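Local coordinates for hemolysin activator protein CdiB (Acinetobacter baumannii ACICU, PDB 6WIL), which probably exports its partner toxin across the outer membrane, as the barrel-forming transporter of a contact-dependent growth inhibition system, at residues Q443-L449 / G474-Q478; D381-G387 / S412-L416; S418-T424 / Y436-G442. All coordinates share one frame; numbering follows the deposited sequence.

Interaction 1: residues Q443-L449 / G474-Q478. With C8E ((hydroxyethyloxy)tri(ethyloxy)octane), chain D.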
loop_
_atom_site.group_PDB
_atom_site.type_symbol
_atom_site.label_atom_id
_atom_site.label_comp_id
_atom_site.label_asym_id
_atom_site.label_seq_id
_atom_site.Cartn_x
_atom_site.Cartn_y
_atom_site.Cartn_z
ATOM N N GLN A 443 -16.377 -6.533 -3.630
ATOM C CA GLN A 443 -17.005 -5.614 -4.567
ATOM C C GLN A 443 -18.509 -5.606 -4.339
ATOM O O GLN A 443 -19.126 -6.664 -4.185
ATOM C CB GLN A 443 -16.687 -6.007 -6.014
ATOM C CG GLN A 443 -17.557 -5.342 -7.053
ATOM C CD GLN A 443 -17.153 -5.717 -8.459
ATOM O OE1 GLN A 443 -15.968 -5.726 -8.793
ATOM N NE2 GLN A 443 -18.135 -6.039 -9.293
ATOM N N TYR A 444 -19.093 -4.408 -4.314
ATOM C CA TYR A 444 -20.533 -4.229 -4.158
ATOM C C TYR A 444 -21.027 -3.243 -5.206
ATOM O O TYR A 444 -20.540 -2.109 -5.272
ATOM C CB TYR A 444 -20.885 -3.735 -2.752
ATOM C CG TYR A 444 -22.292 -3.192 -2.645
ATOM C CD1 TYR A 444 -23.385 -4.048 -2.572
ATOM C CD2 TYR A 444 -22.529 -1.825 -2.625
ATOM C CE1 TYR A 444 -24.675 -3.554 -2.481
ATOM C CE2 TYR A 444 -23.812 -1.323 -2.534
ATOM C CZ TYR A 444 -24.880 -2.189 -2.461
ATOM O OH TYR A 444 -26.156 -1.682 -2.369
ATOM N N ALA A 445 -21.999 -3.668 -6.007
ATOM C CA ALA A 445 -22.569 -2.842 -7.067
ATOM C C ALA A 445 -24.040 -2.569 -6.782
ATOM O O ALA A 445 -24.850 -3.512 -6.788
ATOM C CB ALA A 445 -22.415 -3.524 -8.426
ATOM N N PRO A 446 -24.437 -1.319 -6.527
ATOM C CA PRO A 446 -25.870 -1.039 -6.348
ATOM C C PRO A 446 -26.695 -1.276 -7.602
ATOM O O PRO A 446 -27.861 -1.675 -7.492
ATOM C CB PRO A 446 -25.893 0.439 -5.933
ATOM C CG PRO A 446 -24.531 0.705 -5.390
ATOM C CD PRO A 446 -23.599 -0.156 -6.188
ATOM N N LYS A 447 -26.137 -1.044 -8.785
ATOM C CA LYS A 447 -26.874 -1.170 -10.032
ATOM C C LYS A 447 -26.320 -2.317 -10.866
ATOM O O LYS A 447 -25.330 -2.962 -10.511
ATOM C CB LYS A 447 -26.825 0.141 -10.827
ATOM C CG LYS A 447 -27.244 1.356 -10.019
ATOM C CD LYS A 447 -28.548 1.090 -9.282
ATOM C CE LYS A 447 -28.980 2.282 -8.450
ATOM N NZ LYS A 447 -28.825 2.089 -6.978
ATOM N N ILE A 448 -26.991 -2.566 -11.992
ATOM C CA ILE A 448 -26.560 -3.608 -12.912
ATOM C C ILE A 448 -25.219 -3.228 -13.521
ATOM O O ILE A 448 -24.986 -2.068 -13.885
ATOM C CB ILE A 448 -27.622 -3.831 -14.004
ATOM C CG1 ILE A 448 -28.949 -4.268 -13.376
ATOM C CG2 ILE A 448 -27.141 -4.844 -15.034
ATOM C CD1 ILE A 448 -28.816 -5.412 -12.409
ATOM N N LEU A 449 -24.325 -4.206 -13.624
ATOM C CA LEU A 449 -23.023 -4.023 -14.243
ATOM C C LEU A 449 -22.976 -4.733 -15.589
ATOM O O LEU A 449 -23.667 -5.733 -15.809
ATOM C CB LEU A 449 -21.905 -4.564 -13.349
ATOM C CG LEU A 449 -21.669 -3.873 -12.010
ATOM C CD1 LEU A 449 -20.565 -4.592 -11.255
ATOM C CD2 LEU A 449 -21.314 -2.411 -12.223
ATOM N N GLY A 474 -20.722 -12.498 -10.200
ATOM C CA GLY A 474 -21.887 -11.731 -9.807
ATOM C C GLY A 474 -21.528 -10.264 -9.801
ATOM O O GLY A 474 -20.354 -9.899 -9.886
ATOM N N ASP A 475 -22.563 -9.423 -9.737
ATOM C CA ASP A 475 -22.343 -7.988 -9.579
ATOM C C ASP A 475 -21.673 -7.676 -8.245
ATOM O O ASP A 475 -20.837 -6.767 -8.152
ATOM C CB ASP A 475 -23.671 -7.245 -9.705
ATOM C CG ASP A 475 -23.989 -6.867 -11.133
ATOM O OD1 ASP A 475 -23.312 -7.375 -12.053
ATOM O OD2 ASP A 475 -24.896 -6.035 -11.331
ATOM N N ASN A 476 -22.026 -8.420 -7.205
ATOM C CA ASN A 476 -21.367 -8.339 -5.914
ATOM C C ASN A 476 -20.552 -9.604 -5.699
ATOM O O ASN A 476 -20.875 -10.669 -6.234
ATOM C CB ASN A 476 -22.384 -8.167 -4.783
ATOM C CG ASN A 476 -23.429 -7.121 -5.097
ATOM O OD1 ASN A 476 -23.147 -6.127 -5.766
ATOM N ND2 ASN A 476 -24.652 -7.346 -4.625
ATOM N N GLY A 477 -19.485 -9.482 -4.924
ATOM C CA GLY A 477 -18.615 -10.621 -4.711
ATOM C C GLY A 477 -17.506 -10.284 -3.742
ATOM O O GLY A 477 -17.229 -9.117 -3.449
ATOM N N GLN A 478 -16.877 -11.341 -3.241
ATOM C CA GLN A 478 -15.725 -11.213 -2.364
ATOM C C GLN A 478 -15.024 -12.559 -2.299
ATOM O O GLN A 478 -15.663 -13.608 -2.428
ATOM C CB GLN A 478 -16.129 -10.750 -0.957
ATOM C CG GLN A 478 -16.892 -11.790 -0.155
ATOM C CD GLN A 478 -17.318 -11.287 1.212
ATOM O OE1 GLN A 478 -16.486 -10.925 2.047
ATOM N NE2 GLN A 478 -18.626 -11.261 1.447
HETATM C C1 C8E D . -18.969 0.551 1.971
HETATM C C2 C8E D . -18.735 -0.562 0.951
HETATM C C3 C8E D . -17.258 -0.957 0.937
HETATM C C4 C8E D . -17.048 -2.108 -0.044
HETATM C C5 C8E D . -17.690 -3.377 0.510
HETATM C C6 C8E D . -17.657 -4.459 -0.565
HETATM C C7 C8E D . -17.553 -5.828 0.100
HETATM C C8 C8E D . -18.948 -6.422 0.276
HETATM O O9 C8E D . -19.011 -7.625 -0.436
HETATM C C10 C8E D . -20.251 -8.272 -0.383
HETATM C C11 C8E D . -20.273 -9.405 -1.406
HETATM O O12 C8E D . -20.784 -10.565 -0.812
HETATM C C13 C8E D . -21.079 -11.592 -1.718
HETATM C C14 C8E D . -21.660 -12.791 -0.969
HETATM O O15 C8E D . -21.225 -12.787 0.362
HETATM C C16 C8E D . -21.606 -13.922 1.088
HETATM C C17 C8E D . -20.700 -14.099 2.309
HETATM O O18 C8E D . -20.901 -13.052 3.218
HETATM C C19 C8E D . -20.364 -13.291 4.489
HETATM C C20 C8E D . -19.347 -12.204 4.842
HETATM O O21 C8E D . -19.947 -10.941 4.758
#

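Interaction 2: residues D381-G387 / S412-L416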
loop_
_atom_site.group_PDB
_atom_site.type_symbol
_atom_site.label_atom_id
_atom_site.label_comp_id
_atom_site.label_asym_id
_atom_site.label_seq_id
_atom_site.Cartn_x
_atom_site.Cartn_y
_atom_site.Cartn_z
ATOM N N ASP A 381 -12.587 1.777 -2.165
ATOM C CA ASP A 381 -12.577 2.566 -3.386
ATOM C C ASP A 381 -14.002 2.797 -3.867
ATOM O O ASP A 381 -14.842 1.893 -3.814
ATOM C CB ASP A 381 -11.741 1.853 -4.469
ATOM C CG ASP A 381 -11.698 2.612 -5.785
ATOM O OD1 ASP A 381 -12.651 2.480 -6.581
ATOM O OD2 ASP A 381 -10.707 3.335 -6.026
ATOM N N TYR A 382 -14.270 4.020 -4.320
ATOM C CA TYR A 382 -15.534 4.381 -4.948
ATOM C C TYR A 382 -15.253 4.752 -6.394
ATOM O O TYR A 382 -14.437 5.642 -6.660
ATOM C CB TYR A 382 -16.211 5.543 -4.218
ATOM C CG TYR A 382 -17.556 5.930 -4.797
ATOM C CD1 TYR A 382 -18.709 5.238 -4.444
ATOM C CD2 TYR A 382 -17.676 6.984 -5.693
ATOM C CE1 TYR A 382 -19.943 5.585 -4.968
ATOM C CE2 TYR A 382 -18.906 7.340 -6.219
ATOM C CZ TYR A 382 -20.035 6.636 -5.854
ATOM O OH TYR A 382 -21.259 6.985 -6.376
ATOM N N ARG A 383 -15.923 4.078 -7.321
ATOM C CA ARG A 383 -15.699 4.285 -8.743
ATOM C C ARG A 383 -16.983 4.752 -9.413
ATOM O O ARG A 383 -18.081 4.320 -9.046
ATOM C CB ARG A 383 -15.185 3.002 -9.410
ATOM C CG ARG A 383 -14.630 3.213 -10.805
ATOM C CD ARG A 383 -15.501 2.557 -11.849
ATOM N NE ARG A 383 -15.076 1.194 -12.145
ATOM C CZ ARG A 383 -15.735 0.371 -12.954
ATOM N NH1 ARG A 383 -16.855 0.775 -13.538
ATOM N NH2 ARG A 383 -15.281 -0.854 -13.175
ATOM N N ARG A 384 -16.830 5.646 -10.388
ATOM C CA ARG A 384 -17.924 6.135 -11.217
ATOM C C ARG A 384 -17.411 6.261 -12.642
ATOM O O ARG A 384 -16.355 6.858 -12.864
ATOM C CB ARG A 384 -18.441 7.488 -10.718
ATOM C CG ARG A 384 -19.480 7.391 -9.618
ATOM C CD ARG A 384 -20.879 7.466 -10.192
ATOM N NE ARG A 384 -21.061 8.684 -10.975
ATOM C CZ ARG A 384 -21.383 9.863 -10.455
ATOM N NH1 ARG A 384 -21.563 9.988 -9.147
ATOM N NH2 ARG A 384 -21.525 10.917 -11.247
ATOM N N GLY A 385 -18.146 5.708 -13.596
ATOM C CA GLY A 385 -17.674 5.655 -14.968
ATOM C C GLY A 385 -18.786 5.889 -15.967
ATOM O O GLY A 385 -19.944 5.530 -15.741
HETATM N N MSE A 386 -18.409 6.498 -17.090
HETATM C CA MSE A 386 -19.314 6.723 -18.221
HETATM C C MSE A 386 -19.236 5.557 -19.211
HETATM O O MSE A 386 -18.395 4.678 -19.068
HETATM C CB MSE A 386 -18.978 8.022 -18.952
HETATM C CG MSE A 386 -18.836 9.247 -18.070
HETATM SE SE MSE A 386 -19.037 10.900 -19.096
HETATM C CE MSE A 386 -17.205 11.565 -19.037
ATOM N N GLY A 387 -20.118 5.572 -20.209
ATOM C CA GLY A 387 -20.155 4.539 -21.223
ATOM C C GLY A 387 -20.207 5.157 -22.601
ATOM O O GLY A 387 -20.161 6.383 -22.759
ATOM N N SER A 412 -22.800 5.780 -17.701
ATOM C CA SER A 412 -24.031 6.429 -17.262
ATOM C C SER A 412 -24.217 6.334 -15.751
ATOM O O SER A 412 -25.167 5.709 -15.276
ATOM C CB SER A 412 -25.243 5.818 -17.971
ATOM O OG SER A 412 -25.507 6.479 -19.196
ATOM N N ARG A 413 -23.309 6.964 -15.006
ATOM C CA ARG A 413 -23.359 7.012 -13.544
ATOM C C ARG A 413 -23.468 5.607 -12.952
ATOM O O ARG A 413 -24.439 5.254 -12.281
ATOM C CB ARG A 413 -24.509 7.901 -13.063
ATOM C CG ARG A 413 -24.366 9.361 -13.444
ATOM C CD ARG A 413 -25.561 10.173 -12.973
ATOM N NE ARG A 413 -25.676 10.208 -11.517
ATOM C CZ ARG A 413 -25.184 11.179 -10.753
ATOM N NH1 ARG A 413 -25.339 11.133 -9.435
ATOM N NH2 ARG A 413 -24.540 12.197 -11.306
ATOM N N ALA A 414 -22.439 4.800 -13.221
ATOM C CA ALA A 414 -22.370 3.437 -12.714
ATOM C C ALA A 414 -21.469 3.407 -11.486
ATOM O O ALA A 414 -20.236 3.428 -11.628
ATOM C CB ALA A 414 -21.849 2.483 -13.793
ATOM N N PRO A 415 -22.022 3.365 -10.268
ATOM C CA PRO A 415 -21.173 3.387 -9.069
ATOM C C PRO A 415 -20.726 2.000 -8.639
ATOM O O PRO A 415 -21.539 1.076 -8.540
ATOM C CB PRO A 415 -22.084 4.031 -8.021
ATOM C CG PRO A 415 -23.456 3.572 -8.418
ATOM C CD PRO A 415 -23.455 3.412 -9.927
ATOM N N LEU A 416 -19.432 1.841 -8.379
ATOM C CA LEU A 416 -18.872 0.575 -7.931
ATOM C C LEU A 416 -18.098 0.796 -6.643
ATOM O O LEU A 416 -17.277 1.714 -6.554
ATOM C CB LEU A 416 -17.960 -0.038 -8.995
ATOM C CG LEU A 416 -17.540 -1.478 -8.694
ATOM C CD1 LEU A 416 -18.756 -2.383 -8.725
ATOM C CD2 LEU A 416 -16.472 -1.966 -9.659
HETATM O O HOH W 1 -14.549 0.750 -7.049
#

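Interaction 3: residues S418-T424 / Y436-G442. With C8E ((hydroxyethyloxy)tri(ethyloxy)octane), chain D.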
loop_
_atom_site.group_PDB
_atom_site.type_symbol
_atom_site.label_atom_id
_atom_site.label_comp_id
_atom_site.label_asym_id
_atom_site.label_seq_id
_atom_site.Cartn_x
_atom_site.Cartn_y
_atom_site.Cartn_z
ATOM N N SER A 418 -15.393 -0.871 -4.084
ATOM C CA SER A 418 -14.341 -1.871 -4.017
ATOM C C SER A 418 -13.626 -1.758 -2.682
ATOM O O SER A 418 -13.481 -0.666 -2.125
ATOM C CB SER A 418 -13.340 -1.714 -5.165
ATOM O OG SER A 418 -13.935 -2.067 -6.400
ATOM N N ALA A 419 -13.183 -2.900 -2.170
ATOM C CA ALA A 419 -12.519 -2.932 -0.879
ATOM C C ALA A 419 -11.442 -4.004 -0.895
ATOM O O ALA A 419 -11.512 -4.970 -1.660
ATOM C CB ALA A 419 -13.515 -3.182 0.256
ATOM N N ASP A 420 -10.444 -3.816 -0.037
ATOM C CA ASP A 420 -9.292 -4.697 0.032
ATOM C C ASP A 420 -8.819 -4.785 1.469
ATOM O O ASP A 420 -8.887 -3.812 2.222
ATOM C CB ASP A 420 -8.151 -4.198 -0.854
ATOM C CG ASP A 420 -8.357 -4.546 -2.300
ATOM O OD1 ASP A 420 -8.313 -5.752 -2.610
ATOM O OD2 ASP A 420 -8.588 -3.626 -3.115
ATOM N N LEU A 421 -8.332 -5.963 1.841
ATOM C CA LEU A 421 -7.787 -6.158 3.175
ATOM C C LEU A 421 -6.714 -7.229 3.110
ATOM O O LEU A 421 -6.924 -8.282 2.502
ATOM C CB LEU A 421 -8.884 -6.552 4.167
ATOM C CG LEU A 421 -8.534 -6.376 5.642
ATOM C CD1 LEU A 421 -9.769 -5.954 6.416
ATOM C CD2 LEU A 421 -7.955 -7.659 6.217
ATOM N N ARG A 422 -5.569 -6.954 3.729
ATOM C CA ARG A 422 -4.492 -7.927 3.816
ATOM C C ARG A 422 -3.938 -7.933 5.231
ATOM O O ARG A 422 -3.856 -6.886 5.880
ATOM C CB ARG A 422 -3.376 -7.628 2.808
ATOM C CG ARG A 422 -3.810 -7.743 1.354
ATOM C CD ARG A 422 -2.618 -7.667 0.421
ATOM N NE ARG A 422 -1.855 -6.438 0.619
ATOM C CZ ARG A 422 -0.687 -6.180 0.040
ATOM N NH1 ARG A 422 -0.138 -7.070 -0.776
ATOM N NH2 ARG A 422 -0.066 -5.032 0.281
ATOM N N TYR A 423 -3.564 -9.119 5.705
ATOM C CA TYR A 423 -3.003 -9.275 7.041
ATOM C C TYR A 423 -1.877 -10.296 7.003
ATOM O O TYR A 423 -2.022 -11.365 6.401
ATOM C CB TYR A 423 -4.078 -9.706 8.045
ATOM C CG TYR A 423 -3.569 -9.884 9.457
ATOM C CD1 TYR A 423 -3.293 -8.786 10.261
ATOM C CD2 TYR A 423 -3.377 -11.150 9.993
ATOM C CE1 TYR A 423 -2.835 -8.943 11.552
ATOM C CE2 TYR A 423 -2.916 -11.318 11.287
ATOM C CZ TYR A 423 -2.648 -10.211 12.060
ATOM O OH TYR A 423 -2.191 -10.365 13.348
ATOM N N THR A 424 -0.762 -9.963 7.651
ATOM C CA THR A 424 0.414 -10.816 7.714
ATOM C C THR A 424 0.955 -10.802 9.134
ATOM O O THR A 424 1.026 -9.743 9.764
ATOM C CB THR A 424 1.503 -10.339 6.734
ATOM O OG1 THR A 424 1.160 -10.736 5.404
ATOM C CG2 THR A 424 2.862 -10.917 7.091
ATOM N N TYR A 436 1.558 -16.360 8.604
ATOM C CA TYR A 436 0.157 -16.468 8.222
ATOM C C TYR A 436 -0.221 -15.278 7.355
ATOM O O TYR A 436 0.139 -14.137 7.660
ATOM C CB TYR A 436 -0.762 -16.535 9.445
ATOM C CG TYR A 436 -2.227 -16.359 9.109
ATOM C CD1 TYR A 436 -2.982 -17.418 8.627
ATOM C CD2 TYR A 436 -2.850 -15.129 9.269
ATOM C CE1 TYR A 436 -4.319 -17.256 8.317
ATOM C CE2 TYR A 436 -4.183 -14.958 8.962
ATOM C CZ TYR A 436 -4.914 -16.023 8.488
ATOM O OH TYR A 436 -6.243 -15.853 8.182
ATOM N N ARG A 437 -0.962 -15.546 6.282
ATOM C CA ARG A 437 -1.307 -14.520 5.309
ATOM C C ARG A 437 -2.779 -14.620 4.941
ATOM O O ARG A 437 -3.258 -15.700 4.584
ATOM C CB ARG A 437 -0.448 -14.656 4.050
ATOM C CG ARG A 437 -0.796 -13.661 2.969
ATOM C CD ARG A 437 0.052 -12.418 3.090
ATOM N NE ARG A 437 -0.250 -11.448 2.046
ATOM C CZ ARG A 437 0.148 -11.566 0.784
ATOM N NH1 ARG A 437 -0.172 -10.635 -0.102
ATOM N NH2 ARG A 437 0.854 -12.622 0.402
ATOM N N LEU A 438 -3.484 -13.490 5.010
ATOM C CA LEU A 438 -4.875 -13.405 4.584
ATOM C C LEU A 438 -5.033 -12.269 3.586
ATOM O O LEU A 438 -4.642 -11.132 3.870
ATOM C CB LEU A 438 -5.818 -13.192 5.776
ATOM C CG LEU A 438 -7.305 -12.990 5.453
ATOM C CD1 LEU A 438 -8.175 -13.789 6.411
ATOM C CD2 LEU A 438 -7.690 -11.514 5.502
ATOM N N ASN A 439 -5.609 -12.581 2.426
ATOM C CA ASN A 439 -5.949 -11.598 1.404
ATOM C C ASN A 439 -7.458 -11.590 1.212
ATOM O O ASN A 439 -8.064 -12.644 0.995
ATOM C CB ASN A 439 -5.259 -11.914 0.075
ATOM C CG ASN A 439 -3.754 -11.917 0.188
ATOM O OD1 ASN A 439 -3.174 -11.116 0.919
ATOM N ND2 ASN A 439 -3.108 -12.826 -0.536
ATOM N N TRP A 440 -8.059 -10.405 1.281
ATOM C CA TRP A 440 -9.497 -10.252 1.109
ATOM C C TRP A 440 -9.784 -9.111 0.147
ATOM O O TRP A 440 -9.237 -8.014 0.297
ATOM C CB TRP A 440 -10.193 -9.990 2.444
ATOM C CG TRP A 440 -11.665 -9.759 2.298
ATOM C CD1 TRP A 440 -12.649 -10.705 2.319
ATOM C CD2 TRP A 440 -12.323 -8.501 2.104
ATOM N NE1 TRP A 440 -13.878 -10.112 2.154
ATOM C CE2 TRP A 440 -13.705 -8.760 2.022
ATOM C CE3 TRP A 440 -11.877 -7.180 1.996
ATOM C CZ2 TRP A 440 -14.644 -7.749 1.834
ATOM C CZ3 TRP A 440 -12.812 -6.179 1.811
ATOM C CH2 TRP A 440 -14.179 -6.467 1.732
ATOM N N ARG A 441 -10.651 -9.370 -0.825
ATOM C CA ARG A 441 -11.099 -8.364 -1.775
ATOM C C ARG A 441 -12.605 -8.487 -1.944
ATOM O O ARG A 441 -13.136 -9.597 -2.007
ATOM C CB ARG A 441 -10.390 -8.523 -3.126
ATOM C CG ARG A 441 -10.940 -7.641 -4.228
ATOM C CD ARG A 441 -9.881 -7.347 -5.273
ATOM N NE ARG A 441 -8.722 -6.673 -4.694
ATOM C CZ ARG A 441 -7.691 -6.223 -5.400
ATOM N NH1 ARG A 441 -6.677 -5.618 -4.795
ATOM N NH2 ARG A 441 -7.680 -6.372 -6.714
ATOM N N GLY A 442 -13.285 -7.352 -2.006
ATOM C CA GLY A 442 -14.733 -7.346 -2.083
ATOM C C GLY A 442 -15.231 -6.260 -3.011
ATOM O O GLY A 442 -14.615 -5.203 -3.159
HETATM C C1 C8E D . -18.969 0.551 1.971
HETATM C C2 C8E D . -18.735 -0.562 0.951
HETATM C C3 C8E D . -17.258 -0.957 0.937
HETATM C C4 C8E D . -17.048 -2.108 -0.044
HETATM C C5 C8E D . -17.690 -3.377 0.510
HETATM C C6 C8E D . -17.657 -4.459 -0.565
HETATM C C7 C8E D . -17.553 -5.828 0.100
HETATM C C8 C8E D . -18.948 -6.422 0.276
HETATM O O9 C8E D . -19.011 -7.625 -0.436
HETATM C C10 C8E D . -20.251 -8.272 -0.383
HETATM C C11 C8E D . -20.273 -9.405 -1.406
HETATM O O12 C8E D . -20.784 -10.565 -0.812
HETATM C C13 C8E D . -21.079 -11.592 -1.718
HETATM C C14 C8E D . -21.660 -12.791 -0.969
HETATM O O15 C8E D . -21.225 -12.787 0.362
HETATM C C16 C8E D . -21.606 -13.922 1.088
HETATM C C17 C8E D . -20.700 -14.099 2.309
HETATM O O18 C8E D . -20.901 -13.052 3.218
HETATM C C19 C8E D . -20.364 -13.291 4.489
HETATM C C20 C8E D . -19.347 -12.204 4.842
HETATM O O21 C8E D . -19.947 -10.941 4.758
#

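Interaction 1: residues Q443-L449 / G474-Q478
Gln443 faces Gly477 as a hydrogen-bonded pair where strands 432-444 and 476-487, antiparallel neighbours in the 16-stranded barrel, begin to part into a long connecting loop. In Omp85-type transporters the corresponding loop folds back into the barrel interior. Two backbone bonds join the pair, from Gln443 N to Gly477 O (2.7 Å) and from Gly477 N to Gln443 O (2.9 Å).

Side-chain bonds then replace the ladder. Gln443 has CG anti to its amide nitrogen (chi1 165°) and continues fully extended, which carries its amide alongside the neighbouring strand as far as Asp475. There NE2 donates to Asp475 O at 3.0 Å, coming in 35° above the carbonyl plane rather than on a lone pair. The same nitrogen also bonds to the backbone of Asp453, so this buried amide ties the strand ends to the returning loop. Asp475 in turn reaches across to the turn: its OD2 accepts the backbone N-H of Leu449 at 3.0 Å, on the syn side of the carboxylate but 31° out of its plane.

Carbon-to-oxygen van der Waals contacts fill in around these bonds. The Leu449 and Asp475 side chains run antiparallel past one another, with Leu449 CB 3.4 Å from Asp475 OD1, while the methyl of Ala445 rests against Asp475 O. On the other face of the sheet, Tyr444 CB touches the octyl chain of the bound detergent. The ether part of the detergent runs past Gly477 to Gln478, whose NE2 lies 3.2 Å from both O12 and O15 of C8E and donates to each.

Interaction 2: residues D381-G387 / S412-L416
Arg383 and Leu416 form a hydrogen-bonded antiparallel pair near the ends of two adjacent barrel strands, 374-386 and 414-429. Arg383 N donates to Leu416 O at 2.8 Å, and Leu416 N returns a bond of 2.9 Å to Arg383 O. A water extends this polar group by linking Leu416 O to the carboxylate of Asp381, 2.6 Å from its OD1. Asn362 and Tyr334 also hold that carboxylate, so the end of the pair is built into a wider polar network.

Farther along, the ladder loosens: the next bond, from Ser412 N to Gly385 O, is weak at 3.5 Å.

Packing differs on the two faces. On the face of Arg383 and Leu416, the arginine chain bends at chi2 and chi3, bringing one face of its guanidinium over Leu416 CD2, 3.7 Å above the plane. Its NH2 also makes a salt bridge to Asp453 OD1, which fixes the polar end while the methyl covers part of one face. On the opposite face, Tyr382 runs alongside Pro415, its OH 3.5 Å from Pro415 CB, and the ring of Tyr382 also meets Trp417 edge-to-face. Beyond them Arg384 and Arg413 run alongside each other, their guanidinium planes turned 43° apart. This pairing of like charges is probably unfavourable in itself, and it sits at an exposed strand end where both residues touch a crystal neighbour. Arg384 NH2 stands over one face of the Arg413 guanidinium, 3.3 Å from its NH2.

Interaction 3: residues S418-T424 / Y436-G442
Leu421 and Trp440 occupy the middle of an antiparallel beta hairpin, strands 414-429 and 432-444, within the wall of the transporter barrel. Their backbones exchange two bonds, Leu421 N to Trp440 O and Trp440 N to Leu421 O, each 2.7 Å long. Equivalent pairs at Ala419 with Gly442 and at Tyr423 with Leu438 give six backbone bonds in regular register, so the ladder itself is uniformly tight.

The tightest apolar packing gathers around Trp440. With CG anti to the amide nitrogen (chi1 177°) and the ring set nearly perpendicular (chi2 89°), the indole extends along the strand toward Gly442. The backbone nitrogen of that glycine lies under one face, and having no side chain Gly442 does not obstruct the ring. The rim meets Ala419 across the hairpin, CZ3 to CB at 3.4 Å, while CE3 packs on Leu421 CB. The octyl chain of C8E touches Ala419 CB and, at the ring edge, Trp440 CH2, identifying this as the detergent-facing, probably lipid-facing, surface. NE1 donates to Gln478 OE1.

Away from the tryptophan this face slackens. Leu421 and Leu438 meet through their CD2 methyls at 3.9 Å, and the side chains of Tyr423 and Tyr436 cross at about a right angle, ring edge to ring edge, Tyr423 CD2 to Tyr436 CE2 at 4.0 Å.

The opposite face is polar and looks toward helix 8-27. Asp420 and Arg441 form a salt bridge there, although the position of Asp420 OD1 is doubtful. Arg422 NH1 and Arg437 NH1 come within 3.6 Å, guanidinium planes 69° apart; salt bridges from Arg422 to Asp27 and Asp377 probably offset the like charges. Beside them, Thr424 OG1 lies 3.1 Å from Arg437 CD.

How the interactions relate
From the N terminus the three contacts close in series, none enclosing or crossing another. Interaction 2 comes first, joining strands 374-386 and 414-429 across a connection largely missing from the model. Two residues later interaction 3 begins, closing the hairpin with strand 432-444. Interaction 1 follows directly on its last residue and pairs that strand with 476-487 across a long loop. Four consecutive barrel strands are thereby stitched together. Neighbouring contacts also meet: Ser418 O is a probable hydrogen-bond partner of Asp381 N, Leu416 packs against Gln443 and Leu449, and Gln478 packs against Arg441 and Gly442. The detergent spans interactions 1 and 3.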